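Local coordinates for protein SmhB (Serratia marcescens, PDB 6ZZ5) that serves as the B component, here in its soluble form, of the tripartite alpha-pore forming toxin Smh, at residues A14-A19 / Q333-V338; I79-E84 / K114-V119. All blocks are in the same frame, centred on the assembly; numbering follows the deposited sequence.

In the fold
Both contacts join long helices of an elongated bundle; helix 44-92 borders interaction 1 and is one partner of interaction 2. Interaction 1 ties the N-terminal helix 4-30 to the end of helix 321-336, its centre about 8 Å from the centre of the chain. Interaction 2 joins helix 44-92 to the following helix 99-151, its centre about 21 Å from that of the chain. The two contact centres are about 18 Å apart and their nearest atoms about 7 Å, so they do not touch directly. Helix 44-92 bridges them: V76, Y64 and Q69 border interaction 1, while I79, pointing away from helix 99-151, packs on M12 and T328 of the two helices of interaction 1.

Interaction 1: residues A14-A19 / Q333-V338; sequences AQSSQA and QQMAGV
M335 carries this contact alone from its side: its thioether end spans the gap between two helices and lies against S16 and A19. The backbones come nearest at S16 and M335, whose CA atoms are 7.9 Å apart. CG of M335 lies anti to its own carbonyl carbon (chi1 -66°) and the chain then runs extended through chi2, which carries SD outward until it sits 4.2 Å from CB of S16. A bend at the last torsion (chi3 81°) turns the methyl toward A19, and CE of M335 meets CB of A19 at 4.1 Å. The same CE of M335 lies 4.1 Å from the backbone O of S16. The sulfur and the methyl of one side chain therefore touch residues three positions apart, nearly one turn, on the same helix face.

This is helix-to-helix packing in the bundle of a protein with an HBL-type enterotoxin family region, joining the N-terminal helix to the last turn of helix 321-336. G337 is the first residue to leave helical geometry there, its N still bonded to O of Q334 at 3.2 Å.

The S16 hydroxyl is engaged within its own helix, hydrogen-bonded to O of M12, and its OG is 4.2 Å from SD of M335. Helix 44-92 covers the same patch: V76 touches S16, Y64 touches A19 and Q69 touches M335.

Interaction 2: residues I79-E84 / K114-V119; sequences IQDYFE and KEYQEV
Y116 reaches across from helix 99-151 to D81 and Y82 on helix 44-92, a contact between two consecutive long helices of the alpha-helical bundle, both within the HBL-type enterotoxin family region. The Y116 ring is delivered by a first torsion that puts CG anti to the carbonyl carbon (chi1 -66°), with the phenol end directed at the other helix. D81 has its CG anti to the backbone N (chi1 175°), a rotation that sets the carboxylate against that phenol end, and the two side chains cross at roughly a right angle. Its carboxylate plane is turned 77° from the ring plane, while OD2 itself lies at the ring edge, close to the plane of the ring.

Y116 OH donates to OD2 of D81 in a hydrogen bond modelled at a very short 2.5 Å. D81 was modelled in two conformers and the bond belongs to the one given here, so its exact length is doubtful and supports no further inference.

Beyond that bond the contact is loose. Y82 brings its CB to 4.1 Å from CD2 of Y116, but its ring leads away toward L288 and L292 of helix 252-300, and its hydroxyl bonds Q86 instead. N78, one turn before Y82, also touches Y116. The backbone N of Y82 approaches CE2 of Y116 obliquely, at 4.1 Å.

Interaction 1: residues A14-A19 / Q333-V338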
loop_
_atom_site.group_PDB
_atom_site.type_symbol
_atom_site.label_atom_id
_atom_site.label_comp_id
_atom_site.label_asym_id
_atom_site.label_seq_id
_atom_site.Cartn_x
_atom_site.Cartn_y
_atom_site.Cartn_z
ATOM N N ALA A 14 6.809 -7.048 -2.028
ATOM C CA ALA A 14 6.679 -5.597 -2.319
ATOM C C ALA A 14 5.196 -5.216 -2.355
ATOM O O ALA A 14 4.834 -4.188 -1.777
ATOM C CB ALA A 14 7.388 -5.241 -3.600
ATOM N N GLN A 15 4.331 -6.053 -2.953
ATOM C CA GLN A 15 2.930 -5.667 -3.117
ATOM C C GLN A 15 2.237 -5.763 -1.767
ATOM O O GLN A 15 1.423 -4.913 -1.483
ATOM C CB GLN A 15 2.184 -6.561 -4.076
ATOM C CG GLN A 15 0.797 -6.062 -4.370
ATOM C CD GLN A 15 0.098 -6.829 -5.472
ATOM O OE1 GLN A 15 0.066 -8.048 -5.521
ATOM N NE2 GLN A 15 -0.559 -6.090 -6.337
ATOM N N SER A 16 2.539 -6.837 -0.999
ATOM C CA SER A 16 1.956 -7.070 0.343
ATOM C C SER A 16 2.298 -5.937 1.331
ATOM O O SER A 16 1.409 -5.466 2.062
ATOM C CB SER A 16 2.384 -8.418 0.841
ATOM O OG SER A 16 1.808 -9.375 -0.044
ATOM N N SER A 17 3.539 -5.507 1.359
ATOM C CA SER A 17 4.010 -4.449 2.285
ATOM C C SER A 17 3.372 -3.121 1.851
ATOM O O SER A 17 2.791 -2.440 2.704
ATOM C CB SER A 17 5.520 -4.374 2.313
ATOM O OG SER A 17 6.036 -4.243 1.028
ATOM N N GLN A 18 3.361 -2.848 0.551
ATOM C CA GLN A 18 2.741 -1.595 0.040
ATOM C C GLN A 18 1.244 -1.587 0.327
ATOM O O GLN A 18 0.716 -0.519 0.686
ATOM C CB GLN A 18 3.031 -1.373 -1.441
ATOM C CG GLN A 18 2.784 0.067 -1.869
ATOM C CD GLN A 18 1.326 0.327 -2.151
ATOM O OE1 GLN A 18 0.575 -0.559 -2.571
ATOM N NE2 GLN A 18 0.917 1.580 -1.958
ATOM N N ALA A 19 0.568 -2.725 0.172
ATOM C CA ALA A 19 -0.876 -2.839 0.374
ATOM C C ALA A 19 -1.235 -2.426 1.815
ATOM O O ALA A 19 -2.269 -1.791 2.000
ATOM C CB ALA A 19 -1.367 -4.207 0.012
ATOM N N GLN A 333 -0.967 -13.990 7.623
ATOM C CA GLN A 333 -1.138 -13.754 9.079
ATOM C C GLN A 333 -0.936 -12.265 9.386
ATOM O O GLN A 333 -1.721 -11.665 10.128
ATOM C CB GLN A 333 -0.135 -14.576 9.898
ATOM C CG GLN A 333 -0.439 -16.066 9.988
ATOM C CD GLN A 333 0.593 -16.731 10.875
ATOM O OE1 GLN A 333 1.797 -16.593 10.667
ATOM N NE2 GLN A 333 0.129 -17.376 11.924
ATOM N N GLN A 334 0.114 -11.670 8.856
ATOM C CA GLN A 334 0.383 -10.216 9.083
ATOM C C GLN A 334 -0.754 -9.349 8.551
ATOM O O GLN A 334 -1.109 -8.403 9.207
ATOM C CB GLN A 334 1.654 -9.766 8.387
ATOM C CG GLN A 334 2.857 -10.364 9.045
ATOM C CD GLN A 334 3.478 -9.584 10.173
ATOM O OE1 GLN A 334 2.973 -8.555 10.649
ATOM N NE2 GLN A 334 4.584 -10.158 10.634
ATOM N N MET A 335 -1.270 -9.656 7.364
ATOM C CA MET A 335 -2.319 -8.843 6.712
ATOM C C MET A 335 -3.621 -8.980 7.484
ATOM O O MET A 335 -4.344 -7.986 7.567
ATOM C CB MET A 335 -2.458 -9.211 5.232
ATOM C CG MET A 335 -1.184 -8.821 4.497
ATOM S SD MET A 335 -1.283 -8.995 2.717
ATOM C CE MET A 335 -2.140 -7.449 2.383
ATOM N N ALA A 336 -3.886 -10.125 8.092
ATOM C CA ALA A 336 -5.101 -10.317 8.901
ATOM C C ALA A 336 -4.901 -9.750 10.314
ATOM O O ALA A 336 -5.864 -9.546 10.995
ATOM C CB ALA A 336 -5.489 -11.779 8.921
ATOM N N GLY A 337 -3.684 -9.491 10.756
ATOM C CA GLY A 337 -3.393 -9.292 12.197
ATOM C C GLY A 337 -2.985 -7.854 12.497
ATOM O O GLY A 337 -2.468 -7.604 13.594
ATOM N N VAL A 338 -3.185 -6.925 11.557
ATOM C CA VAL A 338 -2.847 -5.481 11.792
ATOM C C VAL A 338 -3.492 -4.991 13.084
ATOM O O VAL A 338 -4.665 -5.246 13.298
ATOM C CB VAL A 338 -3.194 -4.588 10.599
ATOM C CG1 VAL A 338 -2.889 -3.128 10.932
ATOM C CG2 VAL A 338 -2.444 -5.037 9.358
#

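Interaction 2: residues I79-E84 / K114-V119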
loop_
_atom_site.group_PDB
_atom_site.type_symbol
_atom_site.label_atom_id
_atom_site.label_comp_id
_atom_site.label_asym_id
_atom_site.label_seq_id
_atom_site.Cartn_x
_atom_site.Cartn_y
_atom_site.Cartn_z
ATOM N N ILE A 79 -0.332 -17.489 -5.091
ATOM C CA ILE A 79 1.096 -17.853 -5.071
ATOM C C ILE A 79 1.215 -19.134 -4.249
ATOM O O ILE A 79 1.909 -20.044 -4.655
ATOM C CB ILE A 79 1.948 -16.701 -4.513
ATOM C CG1 ILE A 79 1.848 -15.483 -5.460
ATOM C CG2 ILE A 79 3.370 -17.171 -4.305
ATOM C CD1 ILE A 79 2.627 -14.303 -5.018
ATOM N N GLN A 80 0.617 -19.166 -3.060
ATOM C CA GLN A 80 0.716 -20.335 -2.182
ATOM C C GLN A 80 0.223 -21.551 -2.978
ATOM O O GLN A 80 0.918 -22.590 -2.958
ATOM C CB GLN A 80 -0.093 -20.144 -0.916
ATOM C CG GLN A 80 0.090 -21.254 0.096
ATOM C CD GLN A 80 -0.603 -20.924 1.385
ATOM O OE1 GLN A 80 -1.670 -21.414 1.594
ATOM N NE2 GLN A 80 -0.039 -20.049 2.208
ATOM N N ASP A 81 -0.936 -21.446 -3.605
ATOM C CA ASP A 81 -1.567 -22.625 -4.254
ATOM C C ASP A 81 -0.713 -23.017 -5.464
ATOM O O ASP A 81 -0.557 -24.233 -5.685
ATOM C CB ASP A 81 -3.015 -22.413 -4.660
ATOM C CG ASP A 81 -3.550 -23.625 -5.422
ATOM O OD1 ASP A 81 -3.369 -24.808 -4.950
ATOM O OD2 ASP A 81 -3.980 -23.387 -6.538
ATOM N N TYR A 82 -0.153 -22.053 -6.183
ATOM C CA TYR A 82 0.741 -22.352 -7.335
ATOM C C TYR A 82 1.935 -23.192 -6.848
ATOM O O TYR A 82 2.204 -24.248 -7.395
ATOM C CB TYR A 82 1.227 -21.125 -8.126
ATOM C CG TYR A 82 2.264 -21.626 -9.088
ATOM C CD1 TYR A 82 1.889 -22.258 -10.261
ATOM C CD2 TYR A 82 3.591 -21.680 -8.713
ATOM C CE1 TYR A 82 2.828 -22.855 -11.086
ATOM C CE2 TYR A 82 4.542 -22.301 -9.512
ATOM C CZ TYR A 82 4.151 -22.927 -10.687
ATOM O OH TYR A 82 5.075 -23.574 -11.460
ATOM N N PHE A 83 2.634 -22.753 -5.803
ATOM C CA PHE A 83 3.872 -23.386 -5.344
ATOM C C PHE A 83 3.540 -24.709 -4.651
ATOM O O PHE A 83 4.371 -25.631 -4.747
ATOM C CB PHE A 83 4.753 -22.399 -4.566
ATOM C CG PHE A 83 5.511 -21.496 -5.498
ATOM C CD1 PHE A 83 6.466 -22.005 -6.366
ATOM C CD2 PHE A 83 5.185 -20.144 -5.617
ATOM C CE1 PHE A 83 7.139 -21.173 -7.258
ATOM C CE2 PHE A 83 5.850 -19.333 -6.527
ATOM C CZ PHE A 83 6.819 -19.842 -7.344
ATOM N N GLU A 84 2.396 -24.831 -3.990
ATOM C CA GLU A 84 1.962 -26.143 -3.458
ATOM C C GLU A 84 1.745 -27.126 -4.636
ATOM O O GLU A 84 2.110 -28.286 -4.546
ATOM C CB GLU A 84 0.709 -26.023 -2.570
ATOM C CG GLU A 84 0.956 -25.338 -1.247
ATOM C CD GLU A 84 1.832 -26.106 -0.264
ATOM O OE1 GLU A 84 2.231 -27.241 -0.596
ATOM O OE2 GLU A 84 2.072 -25.565 0.861
ATOM N N LYS A 114 -1.498 -19.226 -15.681
ATOM C CA LYS A 114 -2.104 -18.202 -16.575
ATOM C C LYS A 114 -3.373 -17.609 -15.949
ATOM O O LYS A 114 -3.631 -16.409 -16.147
ATOM C CB LYS A 114 -2.470 -18.790 -17.929
ATOM C CG LYS A 114 -1.296 -18.936 -18.872
ATOM C CD LYS A 114 -1.688 -19.448 -20.239
ATOM C CE LYS A 114 -1.363 -20.917 -20.405
ATOM N NZ LYS A 114 -1.893 -21.446 -21.681
ATOM N N GLU A 115 -4.169 -18.414 -15.257
ATOM C CA GLU A 115 -5.386 -17.927 -14.586
ATOM C C GLU A 115 -4.932 -16.979 -13.463
ATOM O O GLU A 115 -5.539 -15.921 -13.284
ATOM C CB GLU A 115 -6.211 -19.136 -14.161
ATOM C CG GLU A 115 -7.374 -18.854 -13.273
ATOM C CD GLU A 115 -7.978 -20.132 -12.648
ATOM O OE1 GLU A 115 -8.113 -21.183 -13.353
ATOM O OE2 GLU A 115 -8.298 -20.100 -11.434
ATOM N N TYR A 116 -3.889 -17.320 -12.717
ATOM C CA TYR A 116 -3.408 -16.467 -11.595
ATOM C C TYR A 116 -2.799 -15.179 -12.166
ATOM O O TYR A 116 -2.964 -14.112 -11.580
ATOM C CB TYR A 116 -2.448 -17.225 -10.683
ATOM C CG TYR A 116 -3.070 -18.372 -9.918
ATOM C CD1 TYR A 116 -4.419 -18.372 -9.625
ATOM C CD2 TYR A 116 -2.313 -19.445 -9.472
ATOM C CE1 TYR A 116 -5.021 -19.398 -8.908
ATOM C CE2 TYR A 116 -2.904 -20.490 -8.741
ATOM C CZ TYR A 116 -4.249 -20.437 -8.423
ATOM O OH TYR A 116 -4.879 -21.452 -7.755
ATOM N N GLN A 117 -2.112 -15.284 -13.282
ATOM C CA GLN A 117 -1.553 -14.121 -13.992
ATOM C C GLN A 117 -2.691 -13.174 -14.379
ATOM O O GLN A 117 -2.530 -11.967 -14.157
ATOM C CB GLN A 117 -0.777 -14.549 -15.234
ATOM C CG GLN A 117 -0.194 -13.351 -15.952
ATOM C CD GLN A 117 0.669 -13.770 -17.109
ATOM O OE1 GLN A 117 1.110 -14.924 -17.208
ATOM N NE2 GLN A 117 0.951 -12.806 -17.963
ATOM N N GLU A 118 -3.773 -13.701 -14.938
ATOM C CA GLU A 118 -4.940 -12.884 -15.365
ATOM C C GLU A 118 -5.564 -12.223 -14.141
ATOM O O GLU A 118 -6.001 -11.074 -14.277
ATOM C CB GLU A 118 -5.971 -13.687 -16.155
ATOM C CG GLU A 118 -7.052 -12.822 -16.790
ATOM C CD GLU A 118 -6.603 -11.656 -17.672
ATOM O OE1 GLU A 118 -5.425 -11.617 -18.139
ATOM O OE2 GLU A 118 -7.437 -10.774 -17.861
ATOM N N VAL A 119 -5.622 -12.900 -12.991
ATOM C CA VAL A 119 -6.087 -12.245 -11.749
ATOM C C VAL A 119 -5.160 -11.038 -11.446
ATOM O O VAL A 119 -5.672 -9.971 -11.117
ATOM C CB VAL A 119 -6.165 -13.210 -10.559
ATOM C CG1 VAL A 119 -6.416 -12.423 -9.288
ATOM C CG2 VAL A 119 -7.223 -14.282 -10.830
#